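Local structure of solute-binding protein (Thermoactinomyces vulgaris, 2ZYO) at residues P198-V209 with L381-I392; V233-K241 with A251-I260. The protein binds maltotetraose and, as a cyclo/maltodextrin-binding protein of the solute-binding family, probably serves the transport of such sugars across the membrane. All blocks are in the same frame, centred on the assembly; numbering follows the deposited sequence.

Contact 1 (P198-V209 with L381-I392)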
loop_
_atom_site.group_PDB
_atom_site.type_symbol
_atom_site.label_atom_id
_atom_site.label_comp_id
_atom_site.label_asym_id
_atom_site.label_seq_id
_atom_site.Cartn_x
_atom_site.Cartn_y
_atom_site.Cartn_z
ATOM N N PRO A 198 10.088 -10.083 14.924
ATOM C CA PRO A 198 8.793 -9.819 15.549
ATOM C C PRO A 198 8.905 -9.535 17.046
ATOM O O PRO A 198 7.975 -8.988 17.638
ATOM C CB PRO A 198 8.018 -11.119 15.314
ATOM C CG PRO A 198 9.061 -12.162 15.132
ATOM C CD PRO A 198 10.192 -11.473 14.440
ATOM N N ASN A 199 10.038 -9.908 17.639
ATOM C CA ASN A 199 10.287 -9.677 19.060
ATOM C C ASN A 199 10.885 -8.306 19.373
ATOM O O ASN A 199 10.784 -7.829 20.508
ATOM C CB ASN A 199 11.168 -10.786 19.643
ATOM C CG ASN A 199 10.393 -12.059 19.926
ATOM O OD1 ASN A 199 10.122 -12.382 21.081
ATOM N ND2 ASN A 199 10.029 -12.785 18.874
ATOM N N GLU A 200 11.510 -7.678 18.376
ATOM C CA GLU A 200 12.049 -6.330 18.553
ATOM C C GLU A 200 11.131 -5.286 17.918
ATOM O O GLU A 200 11.350 -4.840 16.788
ATOM C CB GLU A 200 13.488 -6.208 18.036
ATOM C CG GLU A 200 14.230 -5.005 18.624
ATOM C CD GLU A 200 15.662 -4.848 18.129
ATOM O OE1 GLU A 200 16.178 -3.714 18.186
ATOM O OE2 GLU A 200 16.271 -5.841 17.675
ATOM N N ILE A 201 10.092 -4.921 18.663
ATOM C CA ILE A 201 9.149 -3.889 18.246
ATOM C C ILE A 201 9.718 -2.522 18.621
ATOM O O ILE A 201 10.168 -2.319 19.748
ATOM C CB ILE A 201 7.751 -4.112 18.883
ATOM C CG1 ILE A 201 7.110 -5.388 18.323
ATOM C CG2 ILE A 201 6.838 -2.901 18.655
ATOM C CD1 ILE A 201 5.829 -5.817 19.027
ATOM N N GLY A 202 9.710 -1.592 17.671
ATOM C CA GLY A 202 10.304 -0.276 17.897
ATOM C C GLY A 202 9.315 0.827 18.216
ATOM O O GLY A 202 9.686 2.000 18.259
ATOM N N LEU A 203 8.062 0.457 18.467
ATOM C CA LEU A 203 6.992 1.447 18.599
ATOM C C LEU A 203 6.852 2.091 19.985
ATOM O O LEU A 203 5.974 2.934 20.188
ATOM C CB LEU A 203 5.656 0.880 18.093
ATOM C CG LEU A 203 5.572 0.625 16.581
ATOM C CD1 LEU A 203 4.220 0.055 16.200
ATOM C CD2 LEU A 203 5.862 1.894 15.774
ATOM N N ASN A 204 7.710 1.710 20.929
ATOM C CA ASN A 204 7.809 2.456 22.191
ATOM C C ASN A 204 9.228 2.970 22.473
ATOM O O ASN A 204 9.596 3.238 23.620
ATOM C CB ASN A 204 7.218 1.673 23.379
ATOM C CG ASN A 204 8.012 0.426 23.727
ATOM O OD1 ASN A 204 8.562 -0.246 22.857
ATOM N ND2 ASN A 204 8.059 0.103 25.017
ATOM N N SER A 205 10.004 3.119 21.401
ATOM C CA SER A 205 11.339 3.713 21.454
ATOM C C SER A 205 11.225 5.224 21.669
ATOM O O SER A 205 10.153 5.794 21.443
ATOM C CB SER A 205 12.079 3.439 20.146
ATOM O OG SER A 205 11.484 4.155 19.075
ATOM N N PRO A 206 12.320 5.882 22.103
ATOM C CA PRO A 206 12.291 7.345 22.201
ATOM C C PRO A 206 11.916 7.995 20.866
ATOM O O PRO A 206 11.184 8.989 20.848
ATOM C CB PRO A 206 13.733 7.700 22.580
ATOM C CG PRO A 206 14.254 6.488 23.252
ATOM C CD PRO A 206 13.617 5.331 22.546
ATOM N N GLU A 207 12.402 7.419 19.767
ATOM C CA GLU A 207 12.053 7.872 18.421
ATOM C C GLU A 207 10.543 7.815 18.186
ATOM O O GLU A 207 9.961 8.750 17.635
ATOM C CB GLU A 207 12.777 7.036 17.360
ATOM C CG GLU A 207 14.291 7.239 17.298
ATOM C CD GLU A 207 15.079 6.393 18.292
ATOM O OE1 GLU A 207 14.474 5.708 19.147
ATOM O OE2 GLU A 207 16.326 6.421 18.215
ATOM N N ALA A 208 9.919 6.720 18.615
ATOM C CA ALA A 208 8.476 6.543 18.455
ATOM C C ALA A 208 7.687 7.568 19.264
ATOM O O ALA A 208 6.662 8.083 18.802
ATOM C CB ALA A 208 8.071 5.130 18.834
ATOM N N VAL A 209 8.171 7.867 20.469
ATOM C CA VAL A 209 7.546 8.881 21.315
ATOM C C VAL A 209 7.571 10.236 20.606
ATOM O O VAL A 209 6.569 10.950 20.593
ATOM C CB VAL A 209 8.213 8.957 22.711
ATOM C CG1 VAL A 209 7.659 10.122 23.520
ATOM C CG2 VAL A 209 8.014 7.641 23.464
ATOM N N LEU A 381 1.924 4.398 24.017
ATOM C CA LEU A 381 2.817 3.539 23.242
ATOM C C LEU A 381 3.293 2.337 24.050
ATOM O O LEU A 381 3.356 1.227 23.525
ATOM C CB LEU A 381 4.014 4.325 22.698
ATOM C CG LEU A 381 3.740 5.352 21.593
ATOM C CD1 LEU A 381 5.009 6.121 21.284
ATOM C CD2 LEU A 381 3.176 4.705 20.331
ATOM N N ASN A 382 3.622 2.563 25.321
ATOM C CA ASN A 382 4.010 1.478 26.219
ATOM C C ASN A 382 2.912 0.429 26.345
ATOM O O ASN A 382 3.182 -0.772 26.272
ATOM C CB ASN A 382 4.394 2.020 27.599
ATOM C CG ASN A 382 5.806 2.580 27.636
ATOM O OD1 ASN A 382 6.611 2.349 26.729
ATOM N ND2 ASN A 382 6.118 3.313 28.700
ATOM N N ASP A 383 1.676 0.898 26.519
ATOM C CA ASP A 383 0.510 0.020 26.594
ATOM C C ASP A 383 0.271 -0.733 25.289
ATOM O O ASP A 383 -0.016 -1.930 25.306
ATOM C CB ASP A 383 -0.743 0.818 26.966
ATOM C CG ASP A 383 -0.753 1.258 28.419
ATOM O OD1 ASP A 383 0.165 0.882 29.180
ATOM O OD2 ASP A 383 -1.694 1.986 28.798
ATOM N N ALA A 384 0.395 -0.027 24.166
ATOM C CA ALA A 384 0.168 -0.617 22.848
ATOM C C ALA A 384 1.160 -1.734 22.538
ATOM O O ALA A 384 0.769 -2.790 22.039
ATOM C CB ALA A 384 0.216 0.453 21.763
ATOM N N VAL A 385 2.435 -1.497 22.843
ATOM C CA VAL A 385 3.486 -2.484 22.583
ATOM C C VAL A 385 3.296 -3.729 23.456
ATOM O O VAL A 385 3.446 -4.852 22.976
ATOM C CB VAL A 385 4.908 -1.873 22.725
ATOM C CG1 VAL A 385 5.984 -2.954 22.725
ATOM C CG2 VAL A 385 5.169 -0.886 21.591
ATOM N N LYS A 386 2.941 -3.522 24.723
ATOM C CA LYS A 386 2.610 -4.627 25.628
ATOM C C LYS A 386 1.500 -5.510 25.046
ATOM O O LYS A 386 1.600 -6.740 25.066
ATOM C CB LYS A 386 2.212 -4.092 27.012
ATOM C CG LYS A 386 1.926 -5.166 28.068
ATOM C CD LYS A 386 3.159 -6.016 28.373
ATOM C CE LYS A 386 2.852 -7.106 29.395
ATOM N NZ LYS A 386 1.824 -8.083 28.923
ATOM N N ILE A 387 0.456 -4.870 24.523
ATOM C CA ILE A 387 -0.667 -5.567 23.896
ATOM C C ILE A 387 -0.233 -6.358 22.657
ATOM O O ILE A 387 -0.623 -7.517 22.489
ATOM C CB ILE A 387 -1.823 -4.586 23.564
ATOM C CG1 ILE A 387 -2.513 -4.132 24.854
ATOM C CG2 ILE A 387 -2.830 -5.228 22.616
ATOM C CD1 ILE A 387 -3.402 -2.909 24.702
ATOM N N MET A 388 0.585 -5.734 21.808
ATOM C CA MET A 388 1.124 -6.388 20.610
ATOM C C MET A 388 1.862 -7.674 20.938
ATOM O O MET A 388 1.610 -8.718 20.333
ATOM C CB MET A 388 2.098 -5.464 19.886
ATOM C CG MET A 388 1.464 -4.314 19.171
ATOM S SD MET A 388 2.750 -3.191 18.620
ATOM C CE MET A 388 1.765 -1.710 18.407
ATOM N N LYS A 389 2.776 -7.581 21.900
ATOM C CA LYS A 389 3.671 -8.681 22.246
ATOM C C LYS A 389 2.925 -9.880 22.825
ATOM O O LYS A 389 3.350 -11.023 22.650
ATOM C CB LYS A 389 4.767 -8.195 23.196
ATOM C CG LYS A 389 5.675 -7.139 22.571
ATOM C CD LYS A 389 6.711 -6.604 23.548
ATOM C CE LYS A 389 7.940 -7.492 23.612
ATOM N NZ LYS A 389 8.648 -7.581 22.300
ATOM N N GLU A 390 1.810 -9.610 23.504
ATOM C CA GLU A 390 0.928 -10.668 23.987
ATOM C C GLU A 390 0.195 -11.329 22.819
ATOM O O GLU A 390 0.087 -12.554 22.769
ATOM C CB GLU A 390 -0.076 -10.122 25.008
ATOM C CG GLU A 390 -0.840 -11.205 25.769
ATOM C CD GLU A 390 -1.914 -10.642 26.680
ATOM O OE1 GLU A 390 -2.863 -10.008 26.168
ATOM O OE2 GLU A 390 -1.816 -10.844 27.909
ATOM N N LYS A 391 -0.293 -10.508 21.888
ATOM C CA LYS A 391 -1.037 -10.984 20.716
ATOM C C LYS A 391 -0.174 -11.784 19.739
ATOM O O LYS A 391 -0.670 -12.690 19.066
ATOM C CB LYS A 391 -1.707 -9.813 19.985
ATOM C CG LYS A 391 -2.936 -9.229 20.690
ATOM C CD LYS A 391 -4.175 -10.121 20.560
ATOM C CE LYS A 391 -4.841 -9.985 19.193
ATOM N NZ LYS A 391 -6.117 -10.751 19.112
ATOM N N ILE A 392 1.111 -11.441 19.668
ATOM C CA ILE A 392 2.067 -12.122 18.788
ATOM C C ILE A 392 2.290 -13.586 19.195
ATOM O O ILE A 392 2.410 -14.463 18.336
ATOM C CB ILE A 392 3.408 -11.334 18.699
ATOM C CG1 ILE A 392 3.253 -10.147 17.740
ATOM C CG2 ILE A 392 4.569 -12.236 18.259
ATOM C CD1 ILE A 392 4.326 -9.079 17.869
HETATM O O HOH W 1 7.093 -9.134 20.203
HETATM O O HOH W 2 9.904 -5.211 21.656
#

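Contact 2 (V233-K241 with A251-I260)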
loop_
_atom_site.group_PDB
_atom_site.type_symbol
_atom_site.label_atom_id
_atom_site.label_comp_id
_atom_site.label_asym_id
_atom_site.label_seq_id
_atom_site.Cartn_x
_atom_site.Cartn_y
_atom_site.Cartn_z
ATOM N N VAL A 233 -12.784 12.793 6.685
ATOM C CA VAL A 233 -11.781 13.380 5.799
ATOM C C VAL A 233 -12.315 13.507 4.371
ATOM O O VAL A 233 -12.243 14.579 3.766
ATOM C CB VAL A 233 -10.472 12.546 5.814
ATOM C CG1 VAL A 233 -9.432 13.126 4.859
ATOM C CG2 VAL A 233 -9.913 12.465 7.226
ATOM N N ASN A 234 -12.860 12.412 3.846
ATOM C CA ASN A 234 -13.367 12.382 2.478
ATOM C C ASN A 234 -14.585 13.277 2.275
ATOM O O ASN A 234 -14.640 14.044 1.314
ATOM C CB ASN A 234 -13.666 10.944 2.049
ATOM C CG ASN A 234 -12.423 10.072 2.034
ATOM O OD1 ASN A 234 -11.319 10.548 1.771
ATOM N ND2 ASN A 234 -12.599 8.789 2.319
ATOM N N GLY A 235 -15.544 13.185 3.192
ATOM C CA GLY A 235 -16.756 14.001 3.133
ATOM C C GLY A 235 -16.455 15.487 3.108
ATOM O O GLY A 235 -16.984 16.221 2.270
ATOM N N LEU A 236 -15.589 15.924 4.019
ATOM C CA LEU A 236 -15.231 17.336 4.118
ATOM C C LEU A 236 -14.401 17.841 2.942
ATOM O O LEU A 236 -14.567 18.984 2.518
ATOM C CB LEU A 236 -14.556 17.647 5.457
ATOM C CG LEU A 236 -15.494 17.608 6.669
ATOM C CD1 LEU A 236 -14.730 17.822 7.962
ATOM C CD2 LEU A 236 -16.609 18.638 6.529
ATOM N N PHE A 237 -13.517 16.999 2.407
ATOM C CA PHE A 237 -12.770 17.379 1.207
ATOM C C PHE A 237 -13.708 17.529 0.004
ATOM O O PHE A 237 -13.594 18.486 -0.766
ATOM C CB PHE A 237 -11.637 16.391 0.904
ATOM C CG PHE A 237 -10.720 16.849 -0.199
ATOM C CD1 PHE A 237 -9.790 17.864 0.025
ATOM C CD2 PHE A 237 -10.793 16.275 -1.465
ATOM C CE1 PHE A 237 -8.945 18.296 -0.999
ATOM C CE2 PHE A 237 -9.955 16.701 -2.495
ATOM C CZ PHE A 237 -9.029 17.712 -2.260
ATOM N N LYS A 238 -14.642 16.591 -0.139
ATOM C CA LYS A 238 -15.629 16.636 -1.224
ATOM C C LYS A 238 -16.577 17.831 -1.106
ATOM O O LYS A 238 -17.165 18.256 -2.102
ATOM C CB LYS A 238 -16.423 15.329 -1.298
ATOM C CG LYS A 238 -15.611 14.144 -1.816
ATOM C CD LYS A 238 -16.466 12.892 -1.995
ATOM C CE LYS A 238 -16.815 12.249 -0.661
ATOM N NZ LYS A 238 -17.655 11.032 -0.839
ATOM N N SER A 239 -16.701 18.371 0.107
ATOM C CA SER A 239 -17.537 19.541 0.383
ATOM C C SER A 239 -16.932 20.835 -0.167
ATOM O O SER A 239 -17.603 21.867 -0.214
ATOM C CB SER A 239 -17.765 19.688 1.890
ATOM O OG SER A 239 -16.664 20.335 2.514
ATOM N N GLY A 240 -15.661 20.776 -0.556
ATOM C CA GLY A 240 -14.953 21.934 -1.100
ATOM C C GLY A 240 -14.436 22.904 -0.052
ATOM O O GLY A 240 -14.065 24.031 -0.379
ATOM N N LYS A 241 -14.403 22.468 1.206
ATOM C CA LYS A 241 -13.955 23.329 2.304
ATOM C C LYS A 241 -12.664 22.837 2.971
ATOM O O LYS A 241 -12.343 23.245 4.088
ATOM C CB LYS A 241 -15.067 23.499 3.344
ATOM C CG LYS A 241 -16.287 24.276 2.854
ATOM C CD LYS A 241 -17.335 24.440 3.956
ATOM C CE LYS A 241 -18.263 23.226 4.074
ATOM N NZ LYS A 241 -17.626 22.031 4.719
ATOM N N ALA A 251 -8.943 7.372 -3.269
ATOM C CA ALA A 251 -9.940 8.412 -3.014
ATOM C C ALA A 251 -10.136 9.371 -4.195
ATOM O O ALA A 251 -11.078 10.168 -4.201
ATOM C CB ALA A 251 -9.576 9.186 -1.751
ATOM N N ILE A 252 -9.257 9.274 -5.192
ATOM C CA ILE A 252 -9.217 10.224 -6.313
ATOM C C ILE A 252 -10.498 10.261 -7.156
ATOM O O ILE A 252 -11.064 11.335 -7.378
ATOM C CB ILE A 252 -7.981 9.980 -7.222
ATOM C CG1 ILE A 252 -6.678 10.317 -6.477
ATOM C CG2 ILE A 252 -8.101 10.746 -8.547
ATOM C CD1 ILE A 252 -6.576 11.747 -5.932
ATOM N N LYS A 253 -10.946 9.094 -7.617
ATOM C CA LYS A 253 -12.141 9.009 -8.460
ATOM C C LYS A 253 -13.372 9.575 -7.752
ATOM O O LYS A 253 -14.198 10.245 -8.373
ATOM C CB LYS A 253 -12.386 7.567 -8.919
ATOM C CG LYS A 253 -11.373 7.064 -9.946
ATOM C CD LYS A 253 -11.771 5.712 -10.532
ATOM C CE LYS A 253 -12.772 5.854 -11.676
ATOM N NZ LYS A 253 -12.153 6.437 -12.899
ATOM N N ASP A 254 -13.470 9.322 -6.448
ATOM C CA ASP A 254 -14.546 9.862 -5.621
ATOM C C ASP A 254 -14.474 11.391 -5.502
ATOM O O ASP A 254 -15.499 12.070 -5.593
ATOM C CB ASP A 254 -14.531 9.207 -4.235
ATOM C CG ASP A 254 -15.772 9.521 -3.413
ATOM O OD1 ASP A 254 -16.862 9.703 -3.997
ATOM O OD2 ASP A 254 -15.654 9.573 -2.171
ATOM N N TYR A 255 -13.265 11.923 -5.307
ATOM C CA TYR A 255 -13.067 13.373 -5.209
ATOM C C TYR A 255 -13.426 14.093 -6.507
ATOM O O TYR A 255 -14.042 15.160 -6.483
ATOM C CB TYR A 255 -11.621 13.719 -4.831
ATOM C CG TYR A 255 -11.176 13.320 -3.436
ATOM C CD1 TYR A 255 -12.096 13.048 -2.419
ATOM C CD2 TYR A 255 -9.820 13.253 -3.128
ATOM C CE1 TYR A 255 -11.669 12.690 -1.139
ATOM C CE2 TYR A 255 -9.385 12.904 -1.854
ATOM C CZ TYR A 255 -10.309 12.626 -0.867
ATOM O OH TYR A 255 -9.861 12.280 0.387
ATOM N N GLN A 256 -13.026 13.504 -7.631
ATOM C CA GLN A 256 -13.285 14.078 -8.952
ATOM C C GLN A 256 -14.763 14.007 -9.320
ATOM O O GLN A 256 -15.300 14.939 -9.922
ATOM C CB GLN A 256 -12.433 13.387 -10.016
ATOM C CG GLN A 256 -10.944 13.666 -9.878
ATOM C CD GLN A 256 -10.118 12.987 -10.948
ATOM O OE1 GLN A 256 -10.303 11.806 -11.241
ATOM N NE2 GLN A 256 -9.191 13.732 -11.531
ATOM N N ALA A 257 -15.415 12.906 -8.946
ATOM C CA ALA A 257 -16.857 12.758 -9.149
ATOM C C ALA A 257 -17.642 13.829 -8.390
ATOM O O ALA A 257 -18.718 14.240 -8.827
ATOM C CB ALA A 257 -17.314 11.365 -8.740
ATOM N N ALA A 258 -17.087 14.277 -7.263
ATOM C CA ALA A 258 -17.692 15.324 -6.438
ATOM C C ALA A 258 -17.500 16.731 -7.014
ATOM O O ALA A 258 -18.127 17.688 -6.550
ATOM C CB ALA A 258 -17.150 15.256 -5.018
ATOM N N GLY A 259 -16.624 16.852 -8.010
ATOM C CA GLY A 259 -16.389 18.124 -8.694
ATOM C C GLY A 259 -15.161 18.894 -8.243
ATOM O O GLY A 259 -14.989 20.060 -8.602
ATOM N N ILE A 260 -14.307 18.248 -7.453
ATOM C CA ILE A 260 -13.072 18.875 -6.991
ATOM C C ILE A 260 -12.007 18.801 -8.081
ATOM O O ILE A 260 -11.794 17.744 -8.684
ATOM C CB ILE A 260 -12.538 18.223 -5.678
ATOM C CG1 ILE A 260 -13.628 18.162 -4.593
ATOM C CG2 ILE A 260 -11.278 18.943 -5.171
ATOM C CD1 ILE A 260 -14.242 19.511 -4.190
#

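Contact 1 (P198-V209 with L381-I392)
Ile201 and Ile392 reach toward each other tip to tip, their CD1 methyls 3.8 Å apart, and begin an apolar seam along one side of the helix 381-392. The same Ile201 CD1 rests against Met388 CB and the CG of Lys389, while CG1 lies beside the backbone N (chi1 -67°), which leaves the other branch, CG2, anti to it and sliding past Val385 CG2. Next along, Leu203 crosses Met388 at about a right angle, with CD1 at 3.7 Å from Met388 CE. Leu381 closes the seam, its CD1 touching the CB of Ala208 and CG2 of Val209. The arrangement lays the exit of a beta hairpin (189-192 with 195-201) and the first turn of the next helix over the long C-terminal helix 377-394; Ile363 of helix 360-371 also meets Leu203, Leu381 and Met388. Polar contacts flank this packing. Asn204 ND2 donates to Asn382 OD1 (3.2 Å, N-H...O 164°), the two amide planes nearly perpendicular at 82°. Replacing Asn204 by a leucine would probably leave Asn382 OD1 without this donor and let the Asn382 amide turn. At the other end, Lys389, bent at chi3 and chi4, donates from NZ to two waters; one also accepts from Ile201 N, and the other donates to Pro198 O. Leu203 O, 3.3 Å from Leu381 CD2, is buried with no polar partner.

Contact 2 (V233-K241 with A251-I260)
Lys238 and Tyr255 are the pair whose CA atoms come nearest between two neighbouring helices, 230-238 and 252-257, linked through strand 242-247 in a helix-strand-helix unit; the axes of 233-238 and 252-257 approach to 9.9 Å and cross at -33°, running roughly the same way. Followed outward, the Lys238 side chain meets something at every step. Its CB touches the methyl of Ala258, and CG lies between that methyl and the edge of the Tyr255 ring, 3.7 Å from Tyr255 CD1. CD lies against Asp254 OD2, the bend at chi3 keeps CE beside the same oxygen, and NZ closes a salt bridge to it at 2.8 Å, meeting it on the syn side, somewhat out of the carboxylate plane. Inward of this bridge, Phe237 turns its edge to the face of Tyr255 (centroids 4.5 Å apart, planes at 54°), with CD2 over the centre of the ring; its CE2 also meets Ile260 CG2. On the opposite face Ala251 O stands 3.2 Å above the ring plane, offset toward the rim. The Tyr255 hydroxyl bonds Asn247 ND2 as well, and donates a hydrogen bond to Asn234 OD1 at 2.7 Å, Tyr255 OH standing 17° from the carbonyl plane of that amide.

In the fold
The two contacts share no helix or strand and lie 35 Å apart between centres, the nearest atoms about 20 Å apart; along the chain, both segments of contact 2 fall between those of contact 1. Both are partly buried and lie a similar distance from the centre of the chain. Contact 1 joins segments distant in sequence through an aliphatic seam, fringed by an amide-amide hydrogen bond and bridging waters. Contact 2 joins near neighbours in sequence beside the mixed sheet, using an aromatic pair, a tyrosine hydroxyl hydrogen bond and a salt bridge. Each has a neighbour in the sugar pocket: Trp250 immediately precedes Ala251, and helix 360-371, carrying Trp360 and Asn364, packs against contact 1.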